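Local atomic coordinates of SnoaL-like domain-containing protein (PDB entry 3EC9), a protein that is of unknown function but is a SnoaL-like member of the NTF2-like superfamily and may bind a small molecule in its pocket. Residues D20-S25 with F78-L83; I41-M46 with H113-D118. All coordinates share one frame; numbering follows the deposited sequence.

Contact 1. Residues D20-S25 with F78-L83; sequences DHYAAS and FKLDAL
Tyr22 carries the helix side of this contact alone, its ring set among Phe78, Leu80 and Leu83 of the strand. The closest approach brings CE1 of Tyr22 to 3.3 Å from CE2 of Phe78. The two rings are turned 30° from parallel and slid so far apart, with centroids 5.2 Å from each other, that they barely overlap. Leu80 instead sends a methyl over one face of the tyrosine in a CH-pi contact, CD1 lying 4.1 Å from the ring centroid. Its other methyl, CD2, touches Tyr22 CD2 at 4.0 Å. Leu83 meets the ring close to its plane, with CD1 3.8 Å from Tyr22 CE2. No hydrogen bond joins the two segments.

The ring reaches toward the strand with CG anti to the carbonyl carbon (chi1 -82°), which carries the hydroxyl beyond the apolar group. There Tyr22 OH accepts a hydrogen bond from Trp115 NE1 and shares another with His113 ND1, so the buried polar end has two partners, both on strand 106-118, which anchor the far end of the side chain.

Segment 20-25 of helix 14-26 runs at 147° to segment 78-83 of strand 73-86, with their axes 9.9 Å apart at closest approach. That strand is an outermost one of the sheet within the chain, and a classic beta bulge at Asp81 and Ala82, facing Val93 of strand 89-100, lies between Leu80 and Leu83. Behind the helix, His21 and Ala24 pack on helix 30-34.

Contact 2. Residues I41-M46 with H113-D118; sequences IEWTEM and HVWRVD
Trp43 and Trp115 form part of the aromatic lining of the curved sheet that, in the NTF2-like fold, encloses a pocket. Their side chains lie side by side and point the same way, but the indole planes are nearly perpendicular, at 85°. Only the far corners of the six-membered rings meet: CZ3 of Trp43 is 3.8 Å from CZ3 of Trp115. Next to them, CH2 of Trp43 is 3.9 Å from CH2 of Trp115. With centroids 5.6 Å from one another, the rings are neither stacked nor edge-to-face.

On Trp43, the second torsion (chi2 -64°) turns the indole nitrogen along its own strand to Glu45. NE1 of Trp43 donates to OE2 of Glu45 at 3.0 Å, a somewhat bent bond (151°) that approaches the carboxylate from its anti side, tilted out of its plane, and helps fix the ring. Trp115 is held separately, its NE1 bonded to Tyr22 OH.

Strand 121-129 runs between the two strands, and its Phe125 stacks on Trp43 while meeting Trp115 edge-to-face. Helix 58-72 packs on Trp43 through Ile61, and helix 14-26 on Trp115 through Val18.

Overall arrangement
Contact 2 is wholly buried and joins two strands across the intervening one, whereas contact 1 is partly buried and packs helix 14-26 on an outermost strand of the same sheet. Both bring aromatic rings together, but contact 1 adds leucine methyls and is the more extensive, while contact 2 is a slight touch of two indoles. They are linked directly through the shared tyrosine hydroxyl and by packing: His21 CD2 lies 3.5 Å from Trp115 CH2, and Phe78 CE1 lies 3.8 Å from His113 CE1. Glycerol lies near Phe78 and Trp115, and acetate near Phe78 and Trp43; both probably come from the crystallisation liquor, but their places are consistent with a shared ligand pocket.

Contact 1. Residues D20-S25 with F78-L83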
ATOM      1  N   ASP B  20       6.373   3.127 -18.307  1.00 11.15           N
ATOM      2  CA  ASP B  20       7.724   3.526 -18.786  1.00 10.95           C
ATOM      3  C   ASP B  20       8.707   3.736 -17.624  1.00 12.71           C
ATOM      4  O   ASP B  20       9.878   3.334 -17.678  1.00 11.34           O
ATOM      5  CB  ASP B  20       7.657   4.825 -19.552  1.00 12.26           C
ATOM      6  CG  ASP B  20       7.054   4.676 -20.924  1.00 14.43           C
ATOM      7  OD1 ASP B  20       6.943   3.553 -21.458  1.00 13.45           O
ATOM      8  OD2 ASP B  20       6.729   5.731 -21.495  1.00 19.10           O
ATOM      9  N   HIS B  21       8.226   4.406 -16.570  1.00 10.56           N
ATOM     10  CA  HIS B  21       9.029   4.558 -15.351  1.00 10.50           C
ATOM     11  C   HIS B  21       9.499   3.206 -14.803  1.00 12.59           C
ATOM     12  O   HIS B  21      10.667   3.018 -14.512  1.00 13.26           O
ATOM     13  CB  HIS B  21       8.321   5.336 -14.221  1.00 10.57           C
ATOM     14  CG  HIS B  21       9.069   5.267 -12.948  1.00 10.47           C
ATOM     15  ND1 HIS B  21      10.114   6.115 -12.659  1.00 13.28           N
ATOM     16  CD2 HIS B  21       9.014   4.373 -11.931  1.00 12.62           C
ATOM     17  CE1 HIS B  21      10.660   5.752 -11.513  1.00 12.93           C
ATOM     18  NE2 HIS B  21      10.002   4.711 -11.043  1.00 11.87           N
ATOM     19  N   TYR B  22       8.571   2.274 -14.646  1.00 13.01           N
ATOM     20  CA  TYR B  22       8.904   0.985 -14.057  1.00 13.80           C
ATOM     21  C   TYR B  22       9.920   0.216 -14.897  1.00 13.89           C
ATOM     22  O   TYR B  22      10.836  -0.386 -14.360  1.00 14.19           O
ATOM     23  CB  TYR B  22       7.661   0.136 -13.875  1.00 13.17           C
ATOM     24  CG  TYR B  22       6.861   0.456 -12.618  1.00 10.33           C
ATOM     25  CD1 TYR B  22       7.436   0.445 -11.346  1.00 10.92           C
ATOM     26  CD2 TYR B  22       5.502   0.713 -12.702  1.00 11.27           C
ATOM     27  CE1 TYR B  22       6.662   0.721 -10.162  1.00 10.66           C
ATOM     28  CE2 TYR B  22       4.738   1.005 -11.567  1.00  9.38           C
ATOM     29  CZ  TYR B  22       5.317   0.981 -10.314  1.00  7.32           C
ATOM     30  OH  TYR B  22       4.514   1.211  -9.232  1.00  9.94           O
ATOM     31  N   ALA B  23       9.763   0.309 -16.212  1.00 11.29           N
ATOM     32  CA  ALA B  23      10.688  -0.340 -17.114  1.00 12.12           C
ATOM     33  C   ALA B  23      12.098   0.242 -16.944  1.00 12.42           C
ATOM     34  O   ALA B  23      13.077  -0.503 -16.900  1.00 13.24           O
ATOM     35  CB  ALA B  23      10.195  -0.222 -18.564  1.00 11.80           C
ATOM     36  N   ALA B  24      12.196   1.567 -16.893  1.00 12.26           N
ATOM     37  CA  ALA B  24      13.470   2.272 -16.713  1.00 12.90           C
ATOM     38  C   ALA B  24      14.086   1.921 -15.386  1.00 16.05           C
ATOM     39  O   ALA B  24      15.298   1.746 -15.277  1.00 14.46           O
ATOM     40  CB  ALA B  24      13.270   3.784 -16.834  1.00 13.80           C
ATOM     41  N   SER B  25      13.242   1.829 -14.365  1.00 14.51           N
ATOM     42  CA  SER B  25      13.742   1.554 -13.008  1.00 14.33           C
ATOM     43  C   SER B  25      14.325   0.156 -12.920  1.00 14.14           C
ATOM     44  O   SER B  25      15.372  -0.055 -12.281  1.00 17.62           O
ATOM     45  CB  SER B  25      12.600   1.720 -12.001  1.00 15.37           C
ATOM     46  OG  SER B  25      13.054   1.440 -10.699  1.00 23.22           O
ATOM     47  N   PHE B  78      12.508  -4.311  -7.211  1.00 14.83           N
ATOM     48  CA  PHE B  78      11.053  -4.256  -7.282  1.00 11.87           C
ATOM     49  C   PHE B  78      10.619  -5.085  -8.463  1.00 14.12           C
ATOM     50  O   PHE B  78      11.157  -4.920  -9.558  1.00 14.29           O
ATOM     51  CB  PHE B  78      10.526  -2.831  -7.451  1.00 10.87           C
ATOM     52  CG  PHE B  78       9.060  -2.778  -7.688  1.00 10.18           C
ATOM     53  CD1 PHE B  78       8.172  -3.201  -6.706  1.00 11.30           C
ATOM     54  CD2 PHE B  78       8.566  -2.339  -8.896  1.00 12.10           C
ATOM     55  CE1 PHE B  78       6.813  -3.175  -6.936  1.00 14.36           C
ATOM     56  CE2 PHE B  78       7.217  -2.315  -9.123  1.00 11.96           C
ATOM     57  CZ  PHE B  78       6.339  -2.740  -8.124  1.00 13.01           C
ATOM     58  N   LYS B  79       9.675  -5.969  -8.204  1.00  9.02           N
ATOM     59  CA  LYS B  79       9.080  -6.797  -9.239  1.00 12.70           C
ATOM     60  C   LYS B  79       7.609  -6.410  -9.352  1.00 12.66           C
ATOM     61  O   LYS B  79       6.835  -6.596  -8.436  1.00 13.08           O
ATOM     62  CB  LYS B  79       9.247  -8.294  -8.932  1.00 15.23           C
ATOM     63  CG  LYS B  79      10.701  -8.776  -8.906  1.00 25.59           C
ATOM     64  N   LEU B  80       7.224  -5.859 -10.497  1.00 10.93           N
ATOM     65  CA  LEU B  80       5.863  -5.458 -10.758  1.00 10.57           C
ATOM     66  C   LEU B  80       4.977  -6.649 -11.081  1.00 11.58           C
ATOM     67  O   LEU B  80       5.300  -7.418 -11.995  1.00 12.69           O
ATOM     68  CB  LEU B  80       5.839  -4.502 -11.938  1.00  9.46           C
ATOM     69  CG  LEU B  80       4.525  -3.789 -12.267  1.00 10.46           C
ATOM     70  CD1 LEU B  80       4.038  -2.856 -11.149  1.00 12.77           C
ATOM     71  CD2 LEU B  80       4.604  -3.036 -13.615  1.00 11.49           C
ATOM     72  N   ASP B  81       3.878  -6.770 -10.334  0.50  9.96           N
ATOM     73  CA  ASP B  81       2.925  -7.858 -10.475  0.50  9.06           C
ATOM     74  C   ASP B  81       1.622  -7.403 -11.157  0.50 10.29           C
ATOM     75  O   ASP B  81       1.034  -8.150 -11.937  0.50 12.78           O
ATOM     76  CB  ASP B  81       2.621  -8.493  -9.105  0.50  8.91           C
ATOM     77  CG  ASP B  81       3.801  -9.305  -8.533  0.50 16.12           C
ATOM     78  OD1 ASP B  81       4.596  -9.900  -9.296  0.50 14.17           O
ATOM     79  OD2 ASP B  81       3.923  -9.351  -7.292  0.50 12.07           O
ATOM     80  N   ALA B  82       1.187  -6.185 -10.859  1.00  9.47           N
ATOM     81  CA  ALA B  82      -0.083  -5.619 -11.372  1.00  9.60           C
ATOM     82  C   ALA B  82       0.048  -4.160 -11.570  1.00  9.75           C
ATOM     83  O   ALA B  82       0.820  -3.524 -10.898  1.00 10.97           O
ATOM     84  CB  ALA B  82      -1.270  -5.924 -10.488  1.00 10.11           C
ATOM     85  N   LEU B  83      -0.708  -3.624 -12.521  1.00  9.26           N
ATOM     86  CA  LEU B  83      -0.709  -2.189 -12.748  1.00  9.90           C
ATOM     87  C   LEU B  83      -2.143  -1.792 -13.068  1.00 11.61           C
ATOM     88  O   LEU B  83      -2.716  -2.230 -14.061  1.00 10.96           O
ATOM     89  CB  LEU B  83       0.253  -1.783 -13.857  1.00 10.20           C
ATOM     90  CG  LEU B  83       0.556  -0.284 -13.978  1.00  9.22           C
ATOM     91  CD1 LEU B  83       1.228   0.239 -12.702  1.00 11.14           C
ATOM     92  CD2 LEU B  83       1.421  -0.030 -15.229  1.00 13.76           C
TER

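Contact 2. Residues I41-M46 with H113-D118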
ATOM      1  N   ILE B  41       6.744  17.773  -8.447  1.00 14.51           N
ATOM      2  CA  ILE B  41       6.644  16.417  -7.874  1.00 11.71           C
ATOM      3  C   ILE B  41       6.555  16.399  -6.334  1.00 12.17           C
ATOM      4  O   ILE B  41       7.302  17.101  -5.673  1.00 14.23           O
ATOM      5  CB  ILE B  41       7.885  15.543  -8.294  1.00 15.15           C
ATOM      6  CG1 ILE B  41       7.738  14.075  -7.870  1.00 14.60           C
ATOM      7  CG2 ILE B  41       9.172  16.138  -7.741  1.00 14.60           C
ATOM      8  CD1 ILE B  41       6.528  13.394  -8.444  1.00 12.76           C
ATOM      9  N   GLU B  42       5.666  15.558  -5.788  1.00 10.27           N
ATOM     10  CA  GLU B  42       5.690  15.138  -4.392  1.00 12.24           C
ATOM     11  C   GLU B  42       5.810  13.610  -4.374  1.00 13.04           C
ATOM     12  O   GLU B  42       4.891  12.912  -4.779  1.00 11.53           O
ATOM     13  CB  GLU B  42       4.436  15.641  -3.671  1.00 15.40           C
ATOM     14  CG  GLU B  42       4.368  17.166  -3.655  1.00 19.11           C
ATOM     15  CD  GLU B  42       3.164  17.724  -2.913  1.00 28.81           C
ATOM     16  OE1 GLU B  42       2.432  16.946  -2.252  1.00 37.22           O
ATOM     17  OE2 GLU B  42       2.966  18.960  -2.992  1.00 44.21           O
ATOM     18  N   TRP B  43       6.970  13.119  -3.964  1.00 11.30           N
ATOM     19  CA  TRP B  43       7.290  11.696  -3.959  1.00 10.33           C
ATOM     20  C   TRP B  43       7.503  11.279  -2.497  1.00 10.36           C
ATOM     21  O   TRP B  43       8.476  11.676  -1.843  1.00 11.98           O
ATOM     22  CB  TRP B  43       8.539  11.481  -4.791  1.00 11.93           C
ATOM     23  CG  TRP B  43       9.049  10.110  -4.844  1.00 13.19           C
ATOM     24  CD1 TRP B  43       9.537   9.349  -3.786  1.00 11.49           C
ATOM     25  CD2 TRP B  43       9.194   9.292  -6.008  1.00 10.89           C
ATOM     26  NE1 TRP B  43       9.972   8.139  -4.230  1.00 12.58           N
ATOM     27  CE2 TRP B  43       9.794   8.071  -5.590  1.00 10.71           C
ATOM     28  CE3 TRP B  43       8.921   9.480  -7.369  1.00 10.28           C
ATOM     29  CZ2 TRP B  43      10.085   7.020  -6.482  1.00  9.89           C
ATOM     30  CZ3 TRP B  43       9.199   8.400  -8.260  1.00  9.62           C
ATOM     31  CH2 TRP B  43       9.779   7.201  -7.798  1.00 10.40           C
ATOM     32  N   THR B  44       6.551  10.510  -1.986  1.00  9.06           N
ATOM     33  CA  THR B  44       6.523  10.094  -0.610  1.00 10.46           C
ATOM     34  C   THR B  44       6.912   8.599  -0.394  1.00  9.88           C
ATOM     35  O   THR B  44       6.240   7.666  -0.837  1.00  8.51           O
ATOM     36  CB  THR B  44       5.157  10.341   0.047  1.00 11.27           C
ATOM     37  OG1 THR B  44       4.866  11.742  -0.059  1.00 12.53           O
ATOM     38  CG2 THR B  44       5.156   9.860   1.497  1.00 11.65           C
ATOM     39  N   GLU B  45       8.019   8.402   0.301  1.00  9.17           N
ATOM     40  CA  GLU B  45       8.450   7.096   0.790  1.00 10.46           C
ATOM     41  C   GLU B  45       7.754   6.955   2.170  1.00 10.07           C
ATOM     42  O   GLU B  45       7.635   7.927   2.927  1.00  9.11           O
ATOM     43  CB  GLU B  45       9.968   7.046   0.948  1.00 10.08           C
ATOM     44  CG  GLU B  45      10.719   7.104  -0.375  1.00  8.73           C
ATOM     45  CD  GLU B  45      10.651   5.835  -1.134  1.00 13.96           C
ATOM     46  OE1 GLU B  45      11.184   4.821  -0.667  1.00 11.06           O
ATOM     47  OE2 GLU B  45      10.123   5.846  -2.247  1.00 12.89           O
HETATM   48  N   MSE B  46       7.227   5.759   2.434  1.00  8.51           N
HETATM   49  CA  MSE B  46       6.421   5.551   3.627  1.00  8.76           C
HETATM   50  C   MSE B  46       7.153   5.874   4.940  1.00  8.81           C
HETATM   51  O   MSE B  46       8.330   5.630   5.060  1.00 10.09           O
HETATM   52  CB  MSE B  46       5.914   4.108   3.653  1.00 10.10           C
HETATM   53  CG  MSE B  46       4.887   3.861   4.655  1.00 11.44           C
HETATM   54 SE   MSE B  46       4.073   2.060   4.576  0.75  7.58          SE
HETATM   55  CE  MSE B  46       2.187   2.417   4.158  1.00 10.99           C
ATOM     56  N   HIS B 113       2.204   1.128  -4.971  1.00  9.61           N
ATOM     57  CA  HIS B 113       2.579   2.498  -5.292  1.00  8.64           C
ATOM     58  C   HIS B 113       1.411   3.208  -5.953  1.00  9.38           C
ATOM     59  O   HIS B 113       0.846   2.707  -6.927  1.00 10.73           O
ATOM     60  CB  HIS B 113       3.708   2.556  -6.296  1.00 10.15           C
ATOM     61  CG  HIS B 113       4.924   1.805  -5.893  1.00  9.46           C
ATOM     62  ND1 HIS B 113       5.645   1.035  -6.773  1.00 10.31           N
ATOM     63  CD2 HIS B 113       5.592   1.764  -4.717  1.00  9.53           C
ATOM     64  CE1 HIS B 113       6.685   0.519  -6.148  1.00 12.03           C
ATOM     65  NE2 HIS B 113       6.700   0.973  -4.913  1.00 10.85           N
ATOM     66  N   VAL B 114       1.047   4.349  -5.392  1.00  8.28           N
ATOM     67  CA  VAL B 114      -0.011   5.187  -5.969  1.00 10.23           C
ATOM     68  C   VAL B 114       0.610   6.408  -6.661  1.00 11.10           C
ATOM     69  O   VAL B 114       1.408   7.142  -6.064  1.00  9.26           O
ATOM     70  CB  VAL B 114      -1.041   5.668  -4.895  1.00  9.79           C
ATOM     71  CG1 VAL B 114      -2.085   6.612  -5.538  1.00 10.70           C
ATOM     72  CG2 VAL B 114      -1.696   4.459  -4.202  1.00 10.82           C
ATOM     73  N   TRP B 115       0.305   6.539  -7.950  1.00  9.74           N
ATOM     74  CA  TRP B 115       0.881   7.562  -8.822  1.00  9.67           C
ATOM     75  C   TRP B 115      -0.227   8.482  -9.323  1.00 12.01           C
ATOM     76  O   TRP B 115      -1.330   8.002  -9.611  1.00 12.24           O
ATOM     77  CB  TRP B 115       1.469   6.918 -10.079  1.00  8.30           C
ATOM     78  CG  TRP B 115       2.533   5.903  -9.869  1.00 10.58           C
ATOM     79  CD1 TRP B 115       2.367   4.563  -9.644  1.00 11.38           C
ATOM     80  CD2 TRP B 115       3.936   6.134  -9.904  1.00  8.39           C
ATOM     81  NE1 TRP B 115       3.598   3.941  -9.549  1.00 10.04           N
ATOM     82  CE2 TRP B 115       4.579   4.888  -9.687  1.00  9.31           C
ATOM     83  CE3 TRP B 115       4.722   7.268 -10.102  1.00  9.56           C
ATOM     84  CZ2 TRP B 115       5.971   4.760  -9.671  1.00 10.62           C
ATOM     85  CZ3 TRP B 115       6.094   7.135 -10.086  1.00 10.96           C
ATOM     86  CH2 TRP B 115       6.701   5.919  -9.876  1.00 11.08           C
ATOM     87  N   ARG B 116       0.093   9.762  -9.502  0.50 10.64           N
ATOM     88  CA  ARG B 116      -0.809  10.721 -10.161  0.50 12.57           C
ATOM     89  C   ARG B 116      -0.025  11.452 -11.260  0.50 12.11           C
ATOM     90  O   ARG B 116       1.095  11.897 -11.034  0.50 11.22           O
ATOM     91  CB  ARG B 116      -1.379  11.730  -9.154  0.50 12.90           C
ATOM     92  CG  ARG B 116      -2.387  12.723  -9.764  0.50 15.12           C
ATOM     93  CD  ARG B 116      -3.216  13.480  -8.701  0.50 17.11           C
ATOM     94  NE  ARG B 116      -2.402  14.355  -7.851  0.50 26.81           N
ATOM     95  CZ  ARG B 116      -2.056  14.114  -6.584  0.50 30.13           C
ATOM     96  NH1 ARG B 116      -2.449  13.007  -5.954  0.50 24.35           N
ATOM     97  NH2 ARG B 116      -1.315  15.002  -5.936  0.50 24.90           N
ATOM     98  N   VAL B 117      -0.626  11.530 -12.451  1.00 11.58           N
ATOM     99  CA  VAL B 117      -0.056  12.231 -13.606  1.00 11.55           C
ATOM    100  C   VAL B 117      -0.995  13.394 -13.928  1.00 13.98           C
ATOM    101  O   VAL B 117      -2.243  13.266 -13.893  1.00 13.76           O
ATOM    102  CB  VAL B 117       0.094  11.258 -14.794  1.00 10.80           C
ATOM    103  CG1 VAL B 117       0.598  11.965 -16.077  1.00 13.48           C
ATOM    104  CG2 VAL B 117       1.045  10.133 -14.402  1.00 11.32           C
ATOM    105  N   ASP B 118      -0.393  14.543 -14.228  1.00 12.31           N
ATOM    106  CA  ASP B 118      -1.111  15.715 -14.719  1.00 14.67           C
ATOM    107  C   ASP B 118      -0.328  16.287 -15.923  1.00 14.02           C
ATOM    108  O   ASP B 118       0.884  16.491 -15.861  1.00 15.09           O
ATOM    109  CB  ASP B 118      -1.210  16.753 -13.592  1.00 16.39           C
ATOM    110  CG  ASP B 118      -2.054  17.992 -13.976  1.00 22.50           C
ATOM    111  OD1 ASP B 118      -2.853  17.923 -14.933  1.00 29.88           O
ATOM    112  OD2 ASP B 118      -1.914  19.011 -13.275  1.00 38.33           O
TER